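Local coordinates for bromoperoxidase A1 (Streptomyces aureofaciens, PDB 1A8Q), which acts as a cofactor-free haloperoxidase of the alpha/beta hydrolase superfamily, able to brominate and possibly chlorinating in 7-chlorotetracycline biosynthesis, at residues D33-Q38 with G253-P258; S114-S119 with R266-F271. One frame throughout, in Å; residues are numbered along the deposited sequence.

Contact 1: D33-Q38 with G253-P258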
loop_
_atom_site.group_PDB
_atom_site.type_symbol
_atom_site.label_atom_id
_atom_site.label_comp_id
_atom_site.label_asym_id
_atom_site.label_seq_id
_atom_site.Cartn_x
_atom_site.Cartn_y
_atom_site.Cartn_z
ATOM N N ASP A 33 -8.495 7.218 2.249
ATOM C CA ASP A 33 -8.319 8.197 3.327
ATOM C C ASP A 33 -7.016 8.039 4.076
ATOM O O ASP A 33 -6.586 8.952 4.800
ATOM C CB ASP A 33 -9.432 8.052 4.389
ATOM C CG ASP A 33 -10.735 8.685 3.939
ATOM O OD1 ASP A 33 -10.694 9.420 2.951
ATOM O OD2 ASP A 33 -11.805 8.396 4.555
ATOM N N ALA A 34 -6.287 6.917 3.982
ATOM C CA ALA A 34 -4.994 6.685 4.570
ATOM C C ALA A 34 -3.920 7.558 3.902
ATOM O O ALA A 34 -2.807 7.491 4.426
ATOM C CB ALA A 34 -4.530 5.231 4.438
ATOM N N TRP A 35 -4.268 8.302 2.885
ATOM C CA TRP A 35 -3.264 9.105 2.200
ATOM C C TRP A 35 -3.607 10.589 2.254
ATOM O O TRP A 35 -2.960 11.367 1.536
ATOM C CB TRP A 35 -3.287 8.725 0.715
ATOM C CG TRP A 35 -2.733 7.342 0.426
ATOM C CD1 TRP A 35 -3.394 6.332 -0.186
ATOM C CD2 TRP A 35 -1.358 6.948 0.549
ATOM N NE1 TRP A 35 -2.519 5.263 -0.392
ATOM C CE2 TRP A 35 -1.276 5.620 0.045
ATOM C CE3 TRP A 35 -0.233 7.505 1.131
ATOM C CZ2 TRP A 35 -0.063 4.913 0.066
ATOM C CZ3 TRP A 35 0.990 6.828 1.118
ATOM C CH2 TRP A 35 1.042 5.500 0.617
ATOM N N GLN A 36 -4.605 11.027 3.022
ATOM C CA GLN A 36 -4.947 12.458 2.890
ATOM C C GLN A 36 -3.768 13.367 3.186
ATOM O O GLN A 36 -3.701 14.415 2.538
ATOM C CB GLN A 36 -6.120 12.780 3.833
ATOM C CG GLN A 36 -7.371 12.127 3.197
ATOM C CD GLN A 36 -8.628 12.946 3.446
ATOM O OE1 GLN A 36 -8.546 14.167 3.598
ATOM N NE2 GLN A 36 -9.772 12.268 3.470
ATOM N N ASP A 37 -2.914 13.045 4.152
ATOM C CA ASP A 37 -1.775 13.931 4.431
ATOM C C ASP A 37 -0.885 14.073 3.187
ATOM O O ASP A 37 -0.424 15.186 2.895
ATOM C CB ASP A 37 -0.994 13.382 5.592
ATOM C CG ASP A 37 -1.720 13.417 6.934
ATOM O OD1 ASP A 37 -1.881 14.472 7.563
ATOM O OD2 ASP A 37 -2.018 12.319 7.426
ATOM N N GLN A 38 -0.596 12.963 2.534
ATOM C CA GLN A 38 0.269 12.987 1.356
ATOM C C GLN A 38 -0.386 13.595 0.159
ATOM O O GLN A 38 0.250 14.274 -0.666
ATOM C CB GLN A 38 0.729 11.529 0.985
ATOM C CG GLN A 38 1.675 11.009 2.042
ATOM C CD GLN A 38 1.068 10.679 3.379
ATOM O OE1 GLN A 38 -0.020 10.104 3.444
ATOM N NE2 GLN A 38 1.772 11.030 4.446
ATOM N N GLY A 253 3.114 2.169 9.902
ATOM C CA GLY A 253 2.191 3.247 9.616
ATOM C C GLY A 253 2.851 4.622 9.437
ATOM O O GLY A 253 2.208 5.641 9.733
ATOM N N ILE A 254 3.986 4.658 8.757
ATOM C CA ILE A 254 4.731 5.905 8.523
ATOM C C ILE A 254 3.913 7.026 7.940
ATOM O O ILE A 254 4.067 8.191 8.396
ATOM C CB ILE A 254 5.920 5.575 7.577
ATOM C CG1 ILE A 254 7.024 4.802 8.307
ATOM C CG2 ILE A 254 6.491 6.834 6.943
ATOM C CD1 ILE A 254 7.909 4.061 7.293
ATOM N N ALA A 255 2.976 6.790 7.006
ATOM C CA ALA A 255 2.273 7.882 6.350
ATOM C C ALA A 255 1.284 8.596 7.279
ATOM O O ALA A 255 0.872 9.714 6.935
ATOM C CB ALA A 255 1.482 7.347 5.154
ATOM N N MET A 256 0.878 7.951 8.377
ATOM C CA MET A 256 -0.122 8.529 9.268
ATOM C C MET A 256 0.383 8.965 10.621
ATOM O O MET A 256 -0.320 9.663 11.370
ATOM C CB MET A 256 -1.221 7.426 9.490
ATOM C CG MET A 256 -2.119 7.324 8.274
ATOM S SD MET A 256 -3.077 5.746 8.362
ATOM C CE MET A 256 -1.802 4.610 7.910
ATOM N N VAL A 257 1.601 8.569 11.020
ATOM C CA VAL A 257 2.068 8.843 12.391
ATOM C C VAL A 257 2.791 10.190 12.445
ATOM O O VAL A 257 3.637 10.478 11.598
ATOM C CB VAL A 257 3.063 7.749 12.825
ATOM C CG1 VAL A 257 3.720 8.109 14.164
ATOM C CG2 VAL A 257 2.397 6.381 13.006
ATOM N N PRO A 258 2.478 11.039 13.399
ATOM C CA PRO A 258 3.149 12.338 13.521
ATOM C C PRO A 258 4.670 12.173 13.500
ATOM O O PRO A 258 5.183 11.283 14.169
ATOM C CB PRO A 258 2.732 12.822 14.914
ATOM C CG PRO A 258 1.362 12.225 15.088
ATOM C CD PRO A 258 1.480 10.842 14.485
HETATM O O HOH W 1 -2.248 11.420 10.519
#
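A34 is nearest M256 and W35 nearest A255, each pair of CA atoms 7.0 Å apart, where a 3-10 turn running into helix 36-44 meets an irregular loop. The single direct hydrogen bond across the contact comes from Q38: NE2 donates to the backbone O of A255 at 3.0 Å. It is fairly straight, with an N-H...O angle of 158°, and it meets a lone pair in the carbonyl plane while O stays close to the amide plane of Q38. The Q38 chain bends at its second torsion (chi2 71°), which brings the amide to A255 and sets OE1 3.6 Å from A255 CB. That methyl also touches the tryptophan, W35 CZ3 to A255 CB 4.1 Å. M256 meets A34 with CG 3.9 Å from A34 O and SD 4.2 Å from A34 CB. D37 reaches the loop through a water, which donates to D37 OD2 and, at 2.7 Å, to M256 O; its other carboxylate oxygen, OD1, is in a salt bridge with K261. Q38 NE2 also bonds to N265 OD1, so helix 260-272 binds the first turn of helix 36-44 through both D37 and Q38. The W35 indole packs on V91 and H93 of strand 88-93, and M256 O, which takes the water, also accepts a hydrogen bond from N176 ND2 of helix 174-184.

Contact 2: S114-S119 with R266-F271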
loop_
_atom_site.group_PDB
_atom_site.type_symbol
_atom_site.label_atom_id
_atom_site.label_comp_id
_atom_site.label_asym_id
_atom_site.label_seq_id
_atom_site.Cartn_x
_atom_site.Cartn_y
_atom_site.Cartn_z
ATOM N N SER A 114 7.688 7.003 -12.542
ATOM C CA SER A 114 8.471 6.490 -11.428
ATOM C C SER A 114 7.523 5.806 -10.406
ATOM O O SER A 114 6.316 5.875 -10.604
ATOM C CB SER A 114 9.274 7.586 -10.720
ATOM O OG SER A 114 8.360 8.658 -10.367
ATOM N N ALA A 115 8.114 5.182 -9.404
ATOM C CA ALA A 115 7.326 4.415 -8.427
ATOM C C ALA A 115 7.948 4.497 -7.056
ATOM O O ALA A 115 9.145 4.703 -6.865
ATOM C CB ALA A 115 7.305 2.931 -8.817
ATOM N N VAL A 116 7.066 4.432 -6.031
ATOM C CA VAL A 116 7.538 4.481 -4.653
ATOM C C VAL A 116 6.905 3.292 -3.926
ATOM O O VAL A 116 5.681 3.172 -3.989
ATOM C CB VAL A 116 7.080 5.764 -3.918
ATOM C CG1 VAL A 116 7.539 5.751 -2.473
ATOM C CG2 VAL A 116 7.640 7.003 -4.657
ATOM N N LEU A 117 7.707 2.519 -3.217
ATOM C CA LEU A 117 7.191 1.363 -2.472
ATOM C C LEU A 117 7.423 1.671 -1.015
ATOM O O LEU A 117 8.548 1.657 -0.524
ATOM C CB LEU A 117 7.973 0.097 -2.886
ATOM C CG LEU A 117 7.671 -0.479 -4.267
ATOM C CD1 LEU A 117 8.618 -1.688 -4.433
ATOM C CD2 LEU A 117 6.262 -0.999 -4.457
ATOM N N LEU A 118 6.352 2.007 -0.278
ATOM C CA LEU A 118 6.498 2.312 1.146
ATOM C C LEU A 118 6.062 1.137 1.987
ATOM O O LEU A 118 4.874 0.720 1.904
ATOM C CB LEU A 118 5.527 3.517 1.439
ATOM C CG LEU A 118 5.434 3.913 2.918
ATOM C CD1 LEU A 118 6.733 4.438 3.496
ATOM C CD2 LEU A 118 4.367 5.018 3.115
ATOM N N SER A 119 6.970 0.574 2.756
ATOM C CA SER A 119 6.691 -0.546 3.679
ATOM C C SER A 119 5.902 -1.613 2.945
ATOM O O SER A 119 4.873 -2.090 3.461
ATOM C CB SER A 119 5.878 -0.026 4.877
ATOM O OG SER A 119 6.520 1.162 5.427
ATOM N N ARG A 266 8.559 14.775 2.900
ATOM C CA ARG A 266 9.788 15.472 2.430
ATOM C C ARG A 266 10.548 14.595 1.433
ATOM O O ARG A 266 10.880 15.027 0.322
ATOM C CB ARG A 266 10.641 15.753 3.651
ATOM C CG ARG A 266 11.791 16.742 3.541
ATOM C CD ARG A 266 11.891 17.465 4.895
ATOM N NE ARG A 266 12.200 18.889 4.749
ATOM C CZ ARG A 266 13.204 19.501 5.381
ATOM N NH1 ARG A 266 14.009 18.858 6.222
ATOM N NH2 ARG A 266 13.422 20.793 5.173
ATOM N N ASP A 267 10.690 13.311 1.746
ATOM C CA ASP A 267 11.365 12.386 0.830
ATOM C C ASP A 267 10.619 12.196 -0.473
ATOM O O ASP A 267 11.187 12.016 -1.548
ATOM C CB ASP A 267 11.649 11.016 1.466
ATOM C CG ASP A 267 12.794 11.081 2.443
ATOM O OD1 ASP A 267 13.664 12.002 2.297
ATOM O OD2 ASP A 267 12.898 10.283 3.390
ATOM N N LEU A 268 9.287 12.075 -0.389
ATOM C CA LEU A 268 8.427 11.905 -1.547
ATOM C C LEU A 268 8.518 13.096 -2.477
ATOM O O LEU A 268 8.677 12.926 -3.689
ATOM C CB LEU A 268 6.954 11.709 -1.096
ATOM C CG LEU A 268 5.955 11.542 -2.234
ATOM C CD1 LEU A 268 6.237 10.313 -3.080
ATOM C CD2 LEU A 268 4.543 11.464 -1.587
ATOM N N LEU A 269 8.488 14.316 -1.914
ATOM C CA LEU A 269 8.541 15.498 -2.748
ATOM C C LEU A 269 9.923 15.622 -3.431
ATOM O O LEU A 269 9.911 15.983 -4.616
ATOM C CB LEU A 269 8.205 16.727 -1.927
ATOM C CG LEU A 269 6.708 16.979 -1.633
ATOM C CD1 LEU A 269 6.584 18.252 -0.821
ATOM C CD2 LEU A 269 5.919 17.081 -2.928
ATOM N N GLU A 270 10.959 15.212 -2.741
ATOM C CA GLU A 270 12.299 15.245 -3.372
ATOM C C GLU A 270 12.350 14.265 -4.529
ATOM O O GLU A 270 12.750 14.578 -5.660
ATOM C CB GLU A 270 13.354 14.919 -2.326
ATOM C CG GLU A 270 14.764 14.858 -2.935
ATOM C CD GLU A 270 15.745 14.495 -1.827
ATOM O OE1 GLU A 270 16.172 15.420 -1.116
ATOM O OE2 GLU A 270 16.021 13.294 -1.664
ATOM N N PHE A 271 11.823 13.035 -4.324
ATOM C CA PHE A 271 11.780 12.025 -5.349
ATOM C C PHE A 271 10.922 12.402 -6.527
ATOM O O PHE A 271 11.210 12.027 -7.660
ATOM C CB PHE A 271 11.253 10.692 -4.735
ATOM C CG PHE A 271 11.321 9.535 -5.692
ATOM C CD1 PHE A 271 12.552 8.963 -6.002
ATOM C CD2 PHE A 271 10.182 9.111 -6.366
ATOM C CE1 PHE A 271 12.580 7.929 -6.935
ATOM C CE2 PHE A 271 10.207 8.043 -7.242
ATOM C CZ PHE A 271 11.439 7.471 -7.540
HETATM O O HOH W 2 9.652 10.919 -9.924
#
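F271 projects from its helix onto strand 112-118, where the ring atoms CE2 and CZ lie close to S114 CB and the A115 carbonyl. The axes of segments 114-118 and 266-271 run nearly antiparallel, at 163°, and approach to 10.4 Å, a separation that side chains bridge without any direct hydrogen bond. Packing is tightest around the phenyl ring: CE2 of F271 is 3.5 Å from A115 O and 3.6 Å from S114 CB, while V116 CG2 stands 3.7 Å from F271 CD2. With CG of F271 trans to its own amide nitrogen (chi1 -173°), the ring extends toward the strand; it is met obliquely by all three partners. V116 CG2 is shared, since L268 CD1 also touches it at 3.9 Å, one helical turn before the phenylalanine. L268 and F271 rest in addition on V91 and L216, so neighbouring strands on both flanks of 112-118 take part.

The looser part is the polar side of S114: its CB touches the ring, but its OG is linked to the helix backbone through a water, donating to it at 2.6 Å while the water donates to F271 O at 3.0 Å. S114 OG is also hydrogen-bonded to T89 OG1. R266 and E270 form the solvent side of the helix and do not touch the strand. D267 turns to strand 243-247, its OD1 in a salt bridge with K245 NZ and its OD2 hydrogen-bonded to Y247 OH. A C-terminal helix laid against the central, largely parallel sheet in this way belongs to the alpha/beta hydrolase fold.

Overall arrangement
Contacts 1 and 2 have centres 13 Å apart, and their segments alternate along the chain. They meet directly by packing: I254 CD1 lies 3.7 Å from S119 OG and 4.0 Å from L118 CD1, and L118 CD2 is 4.2 Å from both W35 CH2 and A255 CB. Helix 260-272 ties them further, supplying K261 and N265 to contact 1 and L268 and F271 to contact 2. The catalytic triad is S94, D223 and H252. The side chain of W35 in contact 1 is about 8 Å from that of S94, that of V116 in contact 2 about 12 Å. The M256 side chain is about 7 Å from that of H252, and S119 touches D223.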